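Local atomic coordinates of delta-1-pyrroline-5-carboxylate dehydrogenase, mitochondrial (Mus musculus, PDB entry 4E3X), a protein that catalyses the NAD-dependent oxidation of L-glutamate gamma-semialdehyde to glutamate, the second step in the breakdown of proline. Residues I282-T285 with T290-H293; T272-E277 with W295-Q300. One frame throughout, in Å; residues are numbered along the deposited sequence.

Interaction 1 of 2, residues I282-T285 with T290-H293; sequences INFT and TFKH. With PRO (proline), chain C.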
ATOM      1  N   ILE B 282      -4.567   2.866 -10.221  1.00  5.66           N
ATOM      2  CA  ILE B 282      -3.794   3.460 -11.287  1.00  6.13           C
ATOM      3  C   ILE B 282      -2.346   3.079 -11.043  1.00  6.58           C
ATOM      4  O   ILE B 282      -1.810   3.296  -9.955  1.00  7.51           O
ATOM      5  CB  ILE B 282      -3.950   4.991 -11.320  1.00  6.74           C
ATOM      6  CG1 ILE B 282      -5.420   5.379 -11.533  1.00  8.39           C
ATOM      7  CG2 ILE B 282      -3.093   5.569 -12.423  1.00  8.58           C
ATOM      8  CD1 ILE B 282      -5.674   6.872 -11.470  1.00  9.85           C
ATOM      9  N   ASN B 283      -1.726   2.491 -12.060  1.00  5.77           N
ATOM     10  CA  ASN B 283      -0.322   2.111 -11.985  1.00  6.21           C
ATOM     11  C   ASN B 283       0.414   2.987 -12.989  1.00  5.46           C
ATOM     12  O   ASN B 283       0.312   2.779 -14.200  1.00  6.91           O
ATOM     13  CB  ASN B 283      -0.142   0.625 -12.305  1.00  6.39           C
ATOM     14  CG  ASN B 283       1.137   0.045 -11.711  1.00  6.59           C
ATOM     15  OD1 ASN B 283       1.825   0.712 -10.936  1.00  7.65           O
ATOM     16  ND2 ASN B 283       1.459  -1.203 -12.067  1.00  7.46           N
ATOM     17  N   PHE B 284       1.117   3.989 -12.468  1.00  6.81           N
ATOM     18  CA  PHE B 284       1.625   5.098 -13.256  1.00  7.91           C
ATOM     19  C   PHE B 284       3.140   5.219 -13.182  1.00  8.35           C
ATOM     20  O   PHE B 284       3.741   5.050 -12.120  1.00  9.39           O
ATOM     21  CB  PHE B 284       1.000   6.391 -12.725  1.00  7.99           C
ATOM     22  CG  PHE B 284       1.521   7.645 -13.386  1.00  8.52           C
ATOM     23  CD1 PHE B 284       2.573   8.371 -12.826  1.00  9.12           C
ATOM     24  CD2 PHE B 284       0.949   8.106 -14.564  1.00 10.03           C
ATOM     25  CE1 PHE B 284       3.043   9.525 -13.436  1.00  9.96           C
ATOM     26  CE2 PHE B 284       1.417   9.251 -15.177  1.00 10.87           C
ATOM     27  CZ  PHE B 284       2.464   9.961 -14.613  1.00 10.66           C
ATOM     28  N   THR B 285       3.754   5.540 -14.313  1.00  7.71           N
ATOM     29  CA  THR B 285       5.141   6.005 -14.319  1.00  9.02           C
ATOM     30  C   THR B 285       5.242   7.154 -15.313  1.00 10.59           C
ATOM     31  O   THR B 285       4.830   7.013 -16.462  1.00 11.08           O
ATOM     32  CB  THR B 285       6.146   4.868 -14.626  1.00 10.76           C
ATOM     33  OG1 THR B 285       6.040   3.858 -13.607  1.00 12.19           O
ATOM     34  CG2 THR B 285       7.582   5.407 -14.654  1.00 11.92           C
ATOM     35  N   THR B 290       1.639  15.114 -13.548  1.00  9.90           N
ATOM     36  CA  THR B 290       0.581  14.246 -14.047  1.00  9.31           C
ATOM     37  C   THR B 290       0.073  13.291 -12.957  1.00  8.30           C
ATOM     38  O   THR B 290      -1.140  13.097 -12.802  1.00  8.40           O
ATOM     39  CB  THR B 290       1.032  13.463 -15.292  1.00 12.14           C
ATOM     40  OG1 THR B 290       1.401  14.393 -16.318  1.00 14.81           O
ATOM     41  CG2 THR B 290      -0.089  12.561 -15.804  1.00 12.48           C
ATOM     42  N   PHE B 291       0.992  12.714 -12.190  1.00  8.12           N
ATOM     43  CA  PHE B 291       0.596  11.836 -11.094  1.00  7.46           C
ATOM     44  C   PHE B 291      -0.265  12.593 -10.076  1.00  7.37           C
ATOM     45  O   PHE B 291      -1.299  12.097  -9.629  1.00  7.45           O
ATOM     46  CB  PHE B 291       1.821  11.196 -10.428  1.00  8.36           C
ATOM     47  CG  PHE B 291       1.476  10.174  -9.385  1.00  8.04           C
ATOM     48  CD1 PHE B 291       0.722   9.053  -9.709  1.00  8.35           C
ATOM     49  CD2 PHE B 291       1.901  10.331  -8.073  1.00  8.93           C
ATOM     50  CE1 PHE B 291       0.397   8.113  -8.744  1.00  8.34           C
ATOM     51  CE2 PHE B 291       1.581   9.397  -7.108  1.00  8.24           C
ATOM     52  CZ  PHE B 291       0.824   8.294  -7.437  1.00  8.13           C
ATOM     53  N   LYS B 292       0.157  13.800  -9.722  1.00  7.68           N
ATOM     54  CA  LYS B 292      -0.629  14.608  -8.795  1.00  7.47           C
ATOM     55  C   LYS B 292      -2.018  14.916  -9.347  1.00  7.50           C
ATOM     56  O   LYS B 292      -3.002  14.899  -8.610  1.00  8.72           O
ATOM     57  CB  LYS B 292       0.093  15.914  -8.474  1.00  9.51           C
ATOM     58  CG  LYS B 292       1.338  15.730  -7.616  1.00 11.50           C
ATOM     59  CD  LYS B 292       1.800  17.033  -6.957  1.00 16.53           C
ATOM     60  CE  LYS B 292       1.871  18.169  -7.939  1.00 17.85           C
ATOM     61  NZ  LYS B 292       2.534  19.361  -7.335  1.00 16.21           N
ATOM     62  N   HIS B 293      -2.091  15.207 -10.642  1.00  8.07           N
ATOM     63  CA  HIS B 293      -3.366  15.510 -11.276  1.00  8.04           C
ATOM     64  C   HIS B 293      -4.314  14.311 -11.179  1.00  7.59           C
ATOM     65  O   HIS B 293      -5.477  14.456 -10.803  1.00  7.94           O
ATOM     66  CB  HIS B 293      -3.133  15.894 -12.737  1.00  9.92           C
ATOM     67  CG  HIS B 293      -4.386  16.192 -13.493  1.00 13.15           C
ATOM     68  ND1 HIS B 293      -5.191  17.268 -13.196  1.00 16.56           N
ATOM     69  CD2 HIS B 293      -4.974  15.555 -14.533  1.00 13.89           C
ATOM     70  CE1 HIS B 293      -6.219  17.287 -14.026  1.00 17.07           C
ATOM     71  NE2 HIS B 293      -6.106  16.263 -14.852  1.00 15.83           N
TER
HETATM   72  N   PRO C 601       4.311  17.072  -2.993  1.00 11.75           N
HETATM   73  CA  PRO C 601       5.569  17.264  -3.722  1.00 14.17           C
HETATM   74  C   PRO C 601       5.318  18.047  -4.994  1.00 15.20           C
HETATM   75  O   PRO C 601       4.160  18.323  -5.302  1.00 14.01           O
HETATM   76  CB  PRO C 601       5.996  15.833  -4.065  1.00 15.15           C
HETATM   77  CG  PRO C 601       5.218  14.953  -3.126  1.00 15.22           C
HETATM   78  CD  PRO C 601       3.916  15.653  -2.959  1.00 13.35           C
HETATM   79  OXT PRO C 601       6.248  18.419  -5.717  1.00 18.04           O
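Phe284, near the end of strand 279-285, lays its ring against the first turns of helix 288-300, and almost the whole contact rests on it. CG stands anti to the backbone N (chi1 176°), which carries the ring off the strand to the helix backbone at Phe291. There CE1 meets Phe291 CB at 3.7 Å, and Phe291 CA sits above one face of the ring, displaced toward the rim. The two phenyl planes are near parallel, at 21°, but slid so far apart, with centroids 5.7 Å from each other, that they barely overlap; what touches is Phe284 CD1 against Phe291 CD1 at 3.7 Å. Leu294 packs on Phe284 from the next turn of the helix, while the Phe291 ring also meets Phe308 of the second subunit edge-to-face.

The outer margin is thinner. Thr290, exposed to solvent, offers its methyl, CG2 lying 3.7 Å from Phe284 CE2, and its hydroxyl is hydrogen-bonded with that of Ser287 instead. Lys292, on the same turn of the helix, takes no part in the packing on the strand: NZ donates to a carboxylate oxygen, O, of a bound proline at 2.8 Å and also forms a salt bridge with Asp303 of the second subunit.

This is the strand-to-helix step of a beta-alpha-beta unit in the NAD-binding part of an aldehyde dehydrogenase, and Thr290 belongs to the NAD site. The closest approaches are all carbon on carbon, which implies that shape and burial hold the strand to the helix, while the charged end of Lys292 is engaged by the bound proline and by the second subunit.

Interaction 2 of 2, residues T272-E277 with W295-Q300; sequences TVTSSE and WRQVAQ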
ATOM      1  N   THR B 272     -11.289   9.851 -18.340  1.00  6.90           N
ATOM      2  CA  THR B 272     -12.209   8.733 -18.517  1.00  6.50           C
ATOM      3  C   THR B 272     -12.083   7.711 -17.385  1.00  6.99           C
ATOM      4  O   THR B 272     -13.084   7.323 -16.770  1.00  6.97           O
ATOM      5  CB  THR B 272     -12.001   8.035 -19.864  1.00  7.67           C
ATOM      6  OG1 THR B 272     -12.079   8.995 -20.921  1.00  9.98           O
ATOM      7  CG2 THR B 272     -13.067   6.960 -20.067  1.00  8.65           C
ATOM      8  N   VAL B 273     -10.862   7.278 -17.082  1.00  6.74           N
ATOM      9  CA  VAL B 273     -10.732   6.243 -16.061  1.00  6.88           C
ATOM     10  C   VAL B 273     -11.123   6.743 -14.663  1.00  6.81           C
ATOM     11  O   VAL B 273     -11.721   5.992 -13.884  1.00  8.00           O
ATOM     12  CB  VAL B 273      -9.348   5.535 -16.065  1.00  6.32           C
ATOM     13  CG1 VAL B 273      -9.055   4.939 -17.445  1.00  6.46           C
ATOM     14  CG2 VAL B 273      -8.240   6.476 -15.623  1.00  7.11           C
ATOM     15  N   THR B 274     -10.818   8.002 -14.347  1.00  6.50           N
ATOM     16  CA  THR B 274     -11.174   8.552 -13.037  1.00  6.99           C
ATOM     17  C   THR B 274     -12.651   8.918 -12.929  1.00  8.09           C
ATOM     18  O   THR B 274     -13.118   9.250 -11.853  1.00  9.57           O
ATOM     19  CB  THR B 274     -10.293   9.763 -12.645  1.00  7.70           C
ATOM     20  OG1 THR B 274     -10.470  10.826 -13.597  1.00  8.00           O
ATOM     21  CG2 THR B 274      -8.817   9.357 -12.560  1.00  8.87           C
ATOM     22  N   SER B 275     -13.375   8.833 -14.041  1.00  8.40           N
ATOM     23  CA  SER B 275     -14.817   9.063 -14.045  1.00  9.03           C
ATOM     24  C   SER B 275     -15.613   7.775 -13.886  1.00  8.84           C
ATOM     25  O   SER B 275     -16.841   7.827 -13.776  1.00 10.12           O
ATOM     26  CB  SER B 275     -15.259   9.760 -15.333  1.00 11.99           C
ATOM     27  OG  SER B 275     -14.791  11.092 -15.364  1.00 14.60           O
ATOM     28  N   SER B 276     -14.929   6.629 -13.887  1.00  7.45           N
ATOM     29  CA  SER B 276     -15.621   5.352 -13.749  1.00  8.14           C
ATOM     30  C   SER B 276     -15.751   4.918 -12.299  1.00  8.39           C
ATOM     31  O   SER B 276     -14.755   4.850 -11.573  1.00  8.26           O
ATOM     32  CB  SER B 276     -14.860   4.254 -14.485  1.00  8.03           C
ATOM     33  OG  SER B 276     -15.459   2.993 -14.223  1.00  8.65           O
ATOM     34  N   GLU B 277     -16.964   4.557 -11.890  1.00  8.29           N
ATOM     35  CA  GLU B 277     -17.178   4.049 -10.536  1.00  8.93           C
ATOM     36  C   GLU B 277     -16.394   2.763 -10.255  1.00  7.56           C
ATOM     37  O   GLU B 277     -16.219   2.384  -9.098  1.00  8.62           O
ATOM     38  CB  GLU B 277     -18.665   3.824 -10.288  1.00 11.33           C
ATOM     39  CG  GLU B 277     -19.265   2.697 -11.104  1.00 15.30           C
ATOM     40  CD  GLU B 277     -20.751   2.534 -10.863  1.00 21.05           C
ATOM     41  OE1 GLU B 277     -21.137   2.184  -9.728  1.00 22.68           O
ATOM     42  OE2 GLU B 277     -21.533   2.762 -11.808  1.00 24.74           O
ATOM     43  N   TRP B 295      -4.175  11.900  -8.993  1.00  6.64           N
ATOM     44  CA  TRP B 295      -4.499  11.769  -7.582  1.00  7.17           C
ATOM     45  C   TRP B 295      -5.650  12.701  -7.205  1.00  7.03           C
ATOM     46  O   TRP B 295      -6.582  12.301  -6.496  1.00  7.32           O
ATOM     47  CB  TRP B 295      -3.238  12.063  -6.776  1.00  6.88           C
ATOM     48  CG  TRP B 295      -3.297  11.887  -5.284  1.00  7.82           C
ATOM     49  CD1 TRP B 295      -4.138  12.507  -4.398  1.00  9.11           C
ATOM     50  CD2 TRP B 295      -2.396  11.104  -4.501  1.00  7.19           C
ATOM     51  NE1 TRP B 295      -3.826  12.131  -3.111  1.00  7.89           N
ATOM     52  CE2 TRP B 295      -2.763  11.269  -3.146  1.00  6.46           C
ATOM     53  CE3 TRP B 295      -1.317  10.269  -4.812  1.00  8.44           C
ATOM     54  CZ2 TRP B 295      -2.089  10.626  -2.107  1.00  8.57           C
ATOM     55  CZ3 TRP B 295      -0.653   9.627  -3.784  1.00  9.35           C
ATOM     56  CH2 TRP B 295      -1.042   9.813  -2.444  1.00  9.52           C
ATOM     57  N   ARG B 296      -5.595  13.936  -7.682  1.00  7.20           N
ATOM     58  CA  ARG B 296      -6.637  14.917  -7.398  0.60  8.24           C
ATOM     59  C   ARG B 296      -7.962  14.590  -8.106  1.00  7.79           C
ATOM     60  O   ARG B 296      -9.039  14.847  -7.577  1.00  8.50           O
ATOM     61  CB  ARG B 296      -6.144  16.333  -7.733  0.60 10.11           C
ATOM     62  CG  ARG B 296      -5.098  16.870  -6.729  0.60 12.68           C
ATOM     63  CD  ARG B 296      -4.564  18.255  -7.112  0.60 14.01           C
ATOM     64  NE  ARG B 296      -4.058  19.010  -5.959  0.60 15.56           N
ATOM     65  CZ  ARG B 296      -2.823  19.498  -5.834  0.60 16.64           C
ATOM     66  NH1 ARG B 296      -1.920  19.317  -6.784  0.60 14.73           N
ATOM     67  NH2 ARG B 296      -2.486  20.174  -4.741  0.60 18.18           N
ATOM     68  N   GLN B 297      -7.879  14.022  -9.306  1.00  7.62           N
ATOM     69  CA  GLN B 297      -9.099  13.596  -9.988  1.00  8.05           C
ATOM     70  C   GLN B 297      -9.806  12.477  -9.229  1.00  7.82           C
ATOM     71  O   GLN B 297     -11.031  12.464  -9.111  1.00  8.10           O
ATOM     72  CB  GLN B 297      -8.806  13.149 -11.414  1.00  8.47           C
ATOM     73  CG  GLN B 297      -8.476  14.316 -12.324  1.00  9.19           C
ATOM     74  CD  GLN B 297      -8.372  13.918 -13.780  1.00 10.01           C
ATOM     75  OE1 GLN B 297      -7.558  13.072 -14.140  1.00 11.34           O
ATOM     76  NE2 GLN B 297      -9.196  14.532 -14.627  1.00 11.81           N
ATOM     77  N   VAL B 298      -9.034  11.540  -8.697  1.00  7.20           N
ATOM     78  CA  VAL B 298      -9.622  10.484  -7.888  1.00  6.80           C
ATOM     79  C   VAL B 298     -10.265  11.066  -6.624  1.00  7.76           C
ATOM     80  O   VAL B 298     -11.384  10.709  -6.262  1.00  8.02           O
ATOM     81  CB  VAL B 298      -8.578   9.418  -7.537  1.00  6.94           C
ATOM     82  CG1 VAL B 298      -9.101   8.496  -6.447  1.00  8.88           C
ATOM     83  CG2 VAL B 298      -8.210   8.627  -8.787  1.00  8.52           C
ATOM     84  N   ALA B 299      -9.580  11.997  -5.971  1.00  7.53           N
ATOM     85  CA  ALA B 299     -10.143  12.619  -4.780  1.00  7.78           C
ATOM     86  C   ALA B 299     -11.442  13.368  -5.097  1.00  8.76           C
ATOM     87  O   ALA B 299     -12.415  13.277  -4.346  1.00  9.73           O
ATOM     88  CB  ALA B 299      -9.146  13.541  -4.148  1.00  8.59           C
ATOM     89  N   GLN B 300     -11.460  14.097  -6.210  1.00  8.95           N
ATOM     90  CA  GLN B 300     -12.645  14.840  -6.628  1.00 10.74           C
ATOM     91  C   GLN B 300     -13.829  13.904  -6.804  1.00 10.46           C
ATOM     92  O   GLN B 300     -14.953  14.234  -6.428  1.00 11.29           O
ATOM     93  CB  GLN B 300     -12.363  15.586  -7.938  1.00 13.45           C
ATOM     94  CG  GLN B 300     -13.558  16.334  -8.530  1.00 18.52           C
ATOM     95  CD  GLN B 300     -13.273  16.901  -9.917  1.00 22.70           C
ATOM     96  OE1 GLN B 300     -12.467  16.356 -10.675  1.00 25.18           O
ATOM     97  NE2 GLN B 300     -13.938  18.001 -10.253  1.00 24.65           N
TER
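Thr274 packs against Gln297 and Val298 with the two branches of its side chain. The methyl CG2 reaches both residues, lying 3.9 Å from Val298 CG2 and 4.0 Å from Gln297 CB, and the threonine crosses each of these side chains at about a right angle. The hydroxyl OG1 stands 3.6 Å from Gln297 CB, so it meets the aliphatic root of the glutamine and makes no polar bond there. The backbones come close at this point, with Thr274 CA only 5.7 Å from Val298 CA.

What positions these groups lies one shell further out. The first torsion of Thr274 (chi1 61°) sets OG1 between the backbone N and the carbonyl carbon, where it is hydrogen-bonded to Gly270 O one turn back in its own helix, with a weak second bond to Asp271 O. Gln297 is extended beyond CG, and its NE2 is hydrogen-bonded to Asp271 OD1, a side-chain link between the two helices beside the packed methyls. With an alanine at position 274 both branches would go, which is likely to leave a gap beside Val298 CG2 and Gln297 CB, and Gly270 O without its hydroxyl partner.

Further out, Val298 also packs on Leu311 of strand 310-314, and Ala299 packs on Ala299 of the second subunit. The contact thus joins helix 266-274 to a helix of the dimer interface. Its chemistry is mixed: carbon packing and a hydroxyl set against a methylene make the contact itself, while OG1 is bonded within its own helix and the one polar link across, from NE2, goes to Asp271.

In the fold
Interactions 1 and 2 share helix 288-300, the first using its opening turns and the second its last ones, with centres 11 Å apart. Interaction 1 is nested in the loop that interaction 2 closes, 282-293 falling between its two segments. Ile282 joins them: its CD1 lies 4.1 Å from Val298 CG2 and 4.2 Å from Thr274 CG2, so the two contacts touch through it. Interaction 1 stands nearer the catalytic machinery, the side chain of Phe284 being about 6 Å from that of the proton acceptor Glu314. From the side chain of NAD-binding Lys233, that of Phe284 is about 8 Å away and that of Gln297 about 11 Å, and Thr290 of interaction 1 is itself in the NAD site.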